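Long-range contact in endosialidase (Enterobacteria phage phi92, PDB 4HIZ), which probably cleaves alpha-2,8 and alpha-2,9 linkages within sialic acid polymers as an endosialidase of the phage: residues F91-F101 / A115-W126. Residues are numbered along the deposited sequence; the frame is centred on the assembly and turned at random.
Sequences FVYDNVIYAPF and AWVKSGDDGQTW. With EDO (1,2-ethanediol), chain R; EDO (1,2-ethanediol), chain L.
With its CG beside the backbone N (chi1 -67°), Tyr98 lies alongside Trp116, whose own CG sits between backbone N and carbonyl carbon (chi1 60°). The phenol edge thereby meets one indole face in a T-shaped stack, the centroid of the Tyr98 ring 4.8 Å from that of the six-membered ring of Trp116, planes at 65°. Tyr98 CD2 reaches 3.8 Å from Trp116 CE3. Lys118 runs beside the same phenol, its CD 3.5 Å from Tyr98 CE2; one water links Tyr98 OH to Lys118 NZ, which also forms a salt bridge with Asp511 of the second subunit.

Six backbone hydrogen bonds zip the antiparallel strands together. They come in reciprocal couples at Ile97 with Ser119, Ala99 with Val117 and Phe101 with Ala115; the shortest is Ala99 N to Val117 O, 2.8 Å. On the face bearing these residues, Ile97 CG2 packs 3.6 Å from Trp126 CH2, and Ala115 CB sits over one face of the Phe101 ring. Ser119 OG accepts the amides of Gly123 and Asp121, the latter closing an ST turn, while Ser119 CB rests over the centre of the Trp126 indole.

This hairpin belongs to an antiparallel sheet of the catalytic beta-propeller domain. Strand 91-93 flanks strand 96-104, strand 130-131 pairs beyond strand 113-119, Ile97 and Ala99 pack on strand 483-490, and Pro100 meets Met151 of strand 144-154.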
ATOM      1  N   PHE A  91      23.318   8.012   8.718  1.00 10.51           N
ATOM      2  CA  PHE A  91      24.588   7.888   8.014  1.00  9.90           C
ATOM      3  C   PHE A  91      24.331   7.532   6.562  1.00  9.88           C
ATOM      4  O   PHE A  91      23.218   7.129   6.193  1.00 10.73           O
ATOM      5  CB  PHE A  91      25.498   6.836   8.733  1.00 10.34           C
ATOM      6  CG  PHE A  91      24.941   5.433   8.725  1.00 10.60           C
ATOM      7  CD1 PHE A  91      25.170   4.568   7.636  1.00 11.35           C
ATOM      8  CD2 PHE A  91      24.156   4.974   9.777  1.00 11.60           C
ATOM      9  CE1 PHE A  91      24.636   3.271   7.646  1.00 12.43           C
ATOM     10  CE2 PHE A  91      23.623   3.668   9.799  1.00 12.22           C
ATOM     11  CZ  PHE A  91      23.857   2.808   8.720  1.00 12.49           C
ATOM     12  N   VAL A  92      25.347   7.751   5.734  1.00 10.08           N
ATOM     13  CA  VAL A  92      25.314   7.389   4.314  1.00 10.45           C
ATOM     14  C   VAL A  92      26.436   6.379   4.077  1.00 11.20           C
ATOM     15  O   VAL A  92      27.594   6.577   4.529  1.00 12.91           O
ATOM     16  CB  VAL A  92      25.487   8.641   3.438  1.00 11.03           C
ATOM     17  CG1 VAL A  92      25.468   8.278   1.931  1.00 12.27           C
ATOM     18  CG2 VAL A  92      24.368   9.689   3.771  1.00 10.95           C
ATOM     19  N   TYR A  93      26.095   5.276   3.436  1.00 11.12           N
ATOM     20  CA  TYR A  93      27.105   4.246   3.140  1.00 11.89           C
ATOM     21  C   TYR A  93      26.833   3.656   1.766  1.00 11.77           C
ATOM     22  O   TYR A  93      25.691   3.228   1.492  1.00 10.67           O
ATOM     23  CB  TYR A  93      27.089   3.140   4.205  1.00 11.91           C
ATOM     24  CG  TYR A  93      28.214   2.129   4.019  1.00 11.63           C
ATOM     25  CD1 TYR A  93      29.514   2.401   4.497  1.00 12.37           C
ATOM     26  CD2 TYR A  93      27.959   0.891   3.412  1.00 11.51           C
ATOM     27  CE1 TYR A  93      30.520   1.453   4.302  1.00 12.79           C
ATOM     28  CE2 TYR A  93      28.962  -0.065   3.216  1.00 11.09           C
ATOM     29  CZ  TYR A  93      30.229   0.222   3.661  1.00 12.60           C
ATOM     30  OH  TYR A  93      31.224  -0.738   3.518  1.00 14.13           O
ATOM     31  N   ASP A  94      27.875   3.603   0.930  1.00 11.69           N
ATOM     32  CA  ASP A  94      27.768   3.042  -0.425  1.00 12.53           C
ATOM     33  C   ASP A  94      26.528   3.544  -1.143  1.00 11.78           C
ATOM     34  O   ASP A  94      25.753   2.745  -1.678  1.00 12.42           O
ATOM     35  CB  ASP A  94      27.782   1.505  -0.317  1.00 14.40           C
ATOM     36  CG  ASP A  94      28.020   0.818  -1.626  1.00 16.83           C
ATOM     37  OD1 ASP A  94      28.669   1.416  -2.523  1.00 17.47           O
ATOM     38  OD2 ASP A  94      27.593  -0.357  -1.735  1.00 18.12           O
ATOM     39  N   ASN A  95      26.384   4.867  -1.187  1.00 10.72           N
ATOM     40  CA  ASN A  95      25.313   5.550  -1.960  1.00 10.36           C
ATOM     41  C   ASN A  95      23.916   5.461  -1.377  1.00 11.13           C
ATOM     42  O   ASN A  95      22.986   5.994  -1.982  1.00 12.56           O
ATOM     43  CB  ASN A  95      25.267   5.082  -3.422  1.00 11.14           C
ATOM     44  CG  ASN A  95      26.616   5.233  -4.113  1.00 12.84           C
ATOM     45  OD1 ASN A  95      27.286   6.264  -3.959  1.00 14.98           O
ATOM     46  ND2 ASN A  95      27.037   4.194  -4.849  1.00 12.91           N
ATOM     47  N   VAL A  96      23.762   4.784  -0.257  1.00  9.92           N
ATOM     48  CA  VAL A  96      22.423   4.612   0.351  1.00  9.96           C
ATOM     49  C   VAL A  96      22.341   5.471   1.591  1.00 10.78           C
ATOM     50  O   VAL A  96      23.287   5.503   2.383  1.00 11.06           O
ATOM     51  CB  VAL A  96      22.177   3.130   0.706  1.00 10.54           C
ATOM     52  CG1 VAL A  96      20.861   2.935   1.456  1.00 10.66           C
ATOM     53  CG2 VAL A  96      22.200   2.283  -0.583  1.00 10.97           C
ATOM     54  N   ILE A  97      21.224   6.181   1.773  1.00  9.65           N
ATOM     55  CA  ILE A  97      21.028   6.984   2.987  1.00 10.61           C
ATOM     56  C   ILE A  97      20.247   6.157   4.008  1.00 10.68           C
ATOM     57  O   ILE A  97      19.173   5.633   3.702  1.00 11.00           O
ATOM     58  CB  ILE A  97      20.243   8.277   2.666  1.00 10.95           C
ATOM     59  CG1 ILE A  97      20.944   9.062   1.549  1.00 12.39           C
ATOM     60  CG2 ILE A  97      20.083   9.165   3.945  1.00 10.67           C
ATOM     61  CD1 ILE A  97      19.995  10.038   0.822  1.00 14.10           C
ATOM     62  N   TYR A  98      20.794   6.041   5.224  1.00 10.10           N
ATOM     63  CA  TYR A  98      20.156   5.288   6.297  1.00 10.45           C
ATOM     64  C   TYR A  98      19.629   6.225   7.369  1.00 10.60           C
ATOM     65  O   TYR A  98      20.352   7.111   7.863  1.00 10.99           O
ATOM     66  CB  TYR A  98      21.160   4.338   6.974  1.00  9.87           C
ATOM     67  CG  TYR A  98      21.641   3.212   6.057  1.00 10.27           C
ATOM     68  CD1 TYR A  98      22.623   3.434   5.074  1.00 10.53           C
ATOM     69  CD2 TYR A  98      21.144   1.924   6.214  1.00 12.12           C
ATOM     70  CE1 TYR A  98      23.069   2.397   4.278  1.00 12.20           C
ATOM     71  CE2 TYR A  98      21.570   0.875   5.398  1.00 13.32           C
ATOM     72  CZ  TYR A  98      22.542   1.122   4.448  1.00 13.67           C
ATOM     73  OH  TYR A  98      22.952   0.080   3.660  1.00 14.12           O
ATOM     74  N   ALA A  99      18.363   6.030   7.718  1.00 10.42           N
ATOM     75  CA  ALA A  99      17.728   6.801   8.791  1.00  9.41           C
ATOM     76  C   ALA A  99      17.229   5.831   9.879  1.00 10.75           C
ATOM     77  O   ALA A  99      16.059   5.364   9.867  1.00  9.89           O
ATOM     78  CB  ALA A  99      16.515   7.638   8.221  1.00 10.11           C
ATOM     79  N   PRO A 100      18.104   5.516  10.846  1.00 10.59           N
ATOM     80  CA  PRO A 100      17.686   4.660  11.948  1.00  9.39           C
ATOM     81  C   PRO A 100      16.870   5.479  12.943  1.00  8.65           C
ATOM     82  O   PRO A 100      17.030   6.701  13.025  1.00  9.65           O
ATOM     83  CB  PRO A 100      19.023   4.237  12.604  1.00  9.75           C
ATOM     84  CG  PRO A 100      20.088   4.570  11.537  1.00 10.72           C
ATOM     85  CD  PRO A 100      19.536   5.844  10.921  1.00 10.62           C
ATOM     86  N   PHE A 101      15.963   4.805  13.641  1.00  9.14           N
ATOM     87  CA  PHE A 101      15.014   5.481  14.551  1.00  9.21           C
ATOM     88  C   PHE A 101      14.439   4.395  15.457  1.00 10.22           C
ATOM     89  O   PHE A 101      14.933   3.250  15.450  1.00 11.27           O
ATOM     90  CB  PHE A 101      13.901   6.190  13.736  1.00  9.51           C
ATOM     91  CG  PHE A 101      12.982   5.253  12.990  1.00 10.35           C
ATOM     92  CD1 PHE A 101      13.380   4.671  11.746  1.00 10.97           C
ATOM     93  CD2 PHE A 101      11.708   4.984  13.485  1.00 10.15           C
ATOM     94  CE1 PHE A 101      12.509   3.824  11.039  1.00 11.96           C
ATOM     95  CE2 PHE A 101      10.817   4.134  12.797  1.00 11.01           C
ATOM     96  CZ  PHE A 101      11.219   3.552  11.561  1.00 11.48           C
ATOM     97  N   ALA A 115      15.070   0.509  14.530  1.00  9.10           N
ATOM     98  CA  ALA A 115      14.716   0.195  13.131  1.00  9.82           C
ATOM     99  C   ALA A 115      15.419   1.151  12.209  1.00  9.94           C
ATOM    100  O   ALA A 115      16.037   2.102  12.649  1.00 11.07           O
ATOM    101  CB  ALA A 115      13.180   0.406  12.996  1.00 10.64           C
ATOM    102  N   TRP A 116      15.310   0.949  10.901  1.00 10.16           N
ATOM    103  CA  TRP A 116      15.683   2.040  10.005  1.00 10.56           C
ATOM    104  C   TRP A 116      14.790   2.035   8.786  1.00  9.95           C
ATOM    105  O   TRP A 116      14.114   1.036   8.497  1.00 10.84           O
ATOM    106  CB  TRP A 116      17.166   2.000   9.581  1.00 11.12           C
ATOM    107  CG  TRP A 116      17.672   0.746   8.831  1.00 11.43           C
ATOM    108  CD1 TRP A 116      16.989  -0.052   7.926  1.00 12.66           C
ATOM    109  CD2 TRP A 116      19.000   0.218   8.908  1.00 12.30           C
ATOM    110  NE1 TRP A 116      17.823  -1.052   7.444  1.00 13.29           N
ATOM    111  CE2 TRP A 116      19.055  -0.924   8.063  1.00 13.03           C
ATOM    112  CE3 TRP A 116      20.136   0.583   9.647  1.00 13.41           C
ATOM    113  CZ2 TRP A 116      20.219  -1.679   7.916  1.00 15.33           C
ATOM    114  CZ3 TRP A 116      21.300  -0.175   9.500  1.00 14.45           C
ATOM    115  CH2 TRP A 116      21.324  -1.293   8.652  1.00 15.58           C
ATOM    116  N   VAL A 117      14.757   3.183   8.130  1.00  9.18           N
ATOM    117  CA  VAL A 117      14.320   3.234   6.721  1.00  9.25           C
ATOM    118  C   VAL A 117      15.487   3.770   5.906  1.00 10.57           C
ATOM    119  O   VAL A 117      16.420   4.405   6.455  1.00 11.27           O
ATOM    120  CB  VAL A 117      13.035   4.113   6.474  1.00 10.15           C
ATOM    121  CG1 VAL A 117      11.797   3.469   7.158  1.00 10.71           C
ATOM    122  CG2 VAL A 117      13.265   5.568   6.968  1.00 10.08           C
ATOM    123  N   LYS A 118      15.466   3.513   4.599  1.00 11.07           N
ATOM    124  CA  LYS A 118      16.628   3.815   3.756  1.00 11.71           C
ATOM    125  C   LYS A 118      16.158   4.460   2.473  1.00 10.71           C
ATOM    126  O   LYS A 118      15.022   4.206   2.037  1.00 11.17           O
ATOM    127  CB  LYS A 118      17.352   2.514   3.360  1.00 13.36           C
ATOM    128  CG  LYS A 118      17.659   1.573   4.535  1.00 15.37           C
ATOM    129  CD  LYS A 118      18.435   0.324   4.036  1.00 17.24           C
ATOM    130  CE  LYS A 118      17.588  -0.516   3.068  1.00 17.86           C
ATOM    131  NZ  LYS A 118      18.167  -1.922   2.878  1.00 17.44           N
ATOM    132  N   SER A 119      17.022   5.262   1.851  1.00  9.50           N
ATOM    133  CA  SER A 119      16.724   5.795   0.510  1.00 10.51           C
ATOM    134  C   SER A 119      17.818   5.432  -0.445  1.00 10.44           C
ATOM    135  O   SER A 119      18.991   5.740  -0.197  1.00  9.86           O
ATOM    136  CB  SER A 119      16.581   7.323   0.516  1.00 10.78           C
ATOM    137  OG  SER A 119      16.291   7.746  -0.838  1.00 11.13           O
ATOM    138  N   GLY A 120      17.418   4.828  -1.557  1.00  9.93           N
ATOM    139  CA  GLY A 120      18.314   4.549  -2.673  1.00 11.72           C
ATOM    140  C   GLY A 120      18.252   5.554  -3.810  1.00 11.55           C
ATOM    141  O   GLY A 120      18.826   5.307  -4.874  1.00 11.16           O
ATOM    142  N   ASP A 121      17.573   6.684  -3.608  1.00 11.16           N
ATOM    143  CA  ASP A 121      17.456   7.688  -4.675  1.00 11.10           C
ATOM    144  C   ASP A 121      17.684   9.123  -4.163  1.00 11.54           C
ATOM    145  O   ASP A 121      16.951  10.057  -4.537  1.00 11.59           O
ATOM    146  CB  ASP A 121      16.091   7.559  -5.384  1.00 11.65           C
ATOM    147  CG  ASP A 121      14.931   7.569  -4.422  1.00 12.58           C
ATOM    148  OD1 ASP A 121      15.079   8.105  -3.283  1.00 12.40           O
ATOM    149  OD2 ASP A 121      13.824   7.097  -4.845  1.00 14.73           O
ATOM    150  N   ASP A 122      18.721   9.295  -3.331  1.00 10.78           N
ATOM    151  CA  ASP A 122      19.105  10.612  -2.874  1.00 11.22           C
ATOM    152  C   ASP A 122      18.032  11.254  -1.988  1.00 11.02           C
ATOM    153  O   ASP A 122      17.986  12.480  -1.867  1.00 12.01           O
ATOM    154  CB  ASP A 122      19.536  11.520  -4.047  1.00 11.83           C
ATOM    155  CG  ASP A 122      20.783  10.977  -4.737  1.00 14.52           C
ATOM    156  OD1 ASP A 122      21.755  10.672  -4.030  1.00 14.82           O
ATOM    157  OD2 ASP A 122      20.795  10.785  -5.953  1.00 15.35           O
ATOM    158  N   GLY A 123      17.189  10.424  -1.373  1.00 10.31           N
ATOM    159  CA  GLY A 123      16.243  10.910  -0.367  1.00  9.88           C
ATOM    160  C   GLY A 123      14.886  11.251  -0.956  1.00 10.36           C
ATOM    161  O   GLY A 123      14.079  11.909  -0.277  1.00 11.61           O
ATOM    162  N   GLN A 124      14.628  10.842  -2.204  1.00 10.23           N
ATOM    163  CA  GLN A 124      13.297  11.095  -2.752  1.00  9.46           C
ATOM    164  C   GLN A 124      12.272  10.126  -2.213  1.00 11.15           C
ATOM    165  O   GLN A 124      11.150  10.539  -1.904  1.00 12.79           O
ATOM    166  CB  GLN A 124      13.340  10.957  -4.291  1.00  9.09           C
ATOM    167  CG  GLN A 124      14.212  12.028  -4.897  1.00 10.60           C
ATOM    168  CD  GLN A 124      14.183  11.953  -6.419  1.00 12.30           C
ATOM    169  OE1 GLN A 124      13.252  12.487  -7.042  1.00 12.35           O
ATOM    170  NE2 GLN A 124      15.165  11.268  -7.016  1.00 13.27           N
ATOM    171  N   THR A 125      12.624   8.839  -2.140  1.00 11.06           N
ATOM    172  CA  THR A 125      11.705   7.816  -1.640  1.00 11.01           C
ATOM    173  C   THR A 125      12.417   6.904  -0.666  1.00 10.29           C
ATOM    174  O   THR A 125      13.645   6.740  -0.729  1.00 10.94           O
ATOM    175  CB  THR A 125      11.060   6.924  -2.754  1.00 12.76           C
ATOM    176  OG1 THR A 125      12.044   6.054  -3.345  1.00 13.76           O
ATOM    177  CG2 THR A 125      10.376   7.784  -3.848  1.00 15.02           C
ATOM    178  N   TRP A 126      11.632   6.346   0.265  1.00  9.71           N
ATOM    179  CA  TRP A 126      12.174   5.683   1.445  1.00  9.83           C
ATOM    180  C   TRP A 126      11.480   4.344   1.648  1.00 10.99           C
ATOM    181  O   TRP A 126      10.256   4.211   1.433  1.00 11.54           O
ATOM    182  CB  TRP A 126      12.004   6.586   2.666  1.00 10.01           C
ATOM    183  CG  TRP A 126      12.786   7.846   2.522  1.00  9.91           C
ATOM    184  CD1 TRP A 126      12.450   8.936   1.772  1.00  9.73           C
ATOM    185  CD2 TRP A 126      14.052   8.136   3.110  1.00 10.40           C
ATOM    186  NE1 TRP A 126      13.429   9.897   1.861  1.00  9.53           N
ATOM    187  CE2 TRP A 126      14.416   9.433   2.685  1.00 10.60           C
ATOM    188  CE3 TRP A 126      14.920   7.421   3.959  1.00 11.68           C
ATOM    189  CZ2 TRP A 126      15.590  10.051   3.085  1.00 10.92           C
ATOM    190  CZ3 TRP A 126      16.105   8.029   4.350  1.00 12.01           C
ATOM    191  CH2 TRP A 126      16.438   9.331   3.906  1.00 11.99           C
TER
HETATM  192  C1  EDO R 812      28.406   8.090  -0.589  1.00 37.07           C
HETATM  193  O1  EDO R 812      28.361   6.681  -0.376  1.00 30.82           O
HETATM  194  C2  EDO R 812      27.812   8.482  -1.930  1.00 41.47           C
HETATM  195  O2  EDO R 812      28.495   9.649  -2.389  1.00 46.13           O
HETATM  196  C1  EDO L 806      27.991  10.091   5.907  1.00 29.27           C
HETATM  197  O1  EDO L 806      27.493   9.309   6.988  1.00 21.85           O
HETATM  198  C2  EDO L 806      28.182  11.567   6.264  1.00 31.02           C
HETATM  199  O2  EDO L 806      26.982  12.080   6.808  1.00 26.18           O
HETATM  200  O   HOH W   1      20.506   7.305  -2.035  1.00 13.28           O
HETATM  201  O   HOH W   2      21.012  -1.677   2.572  1.00 23.42           O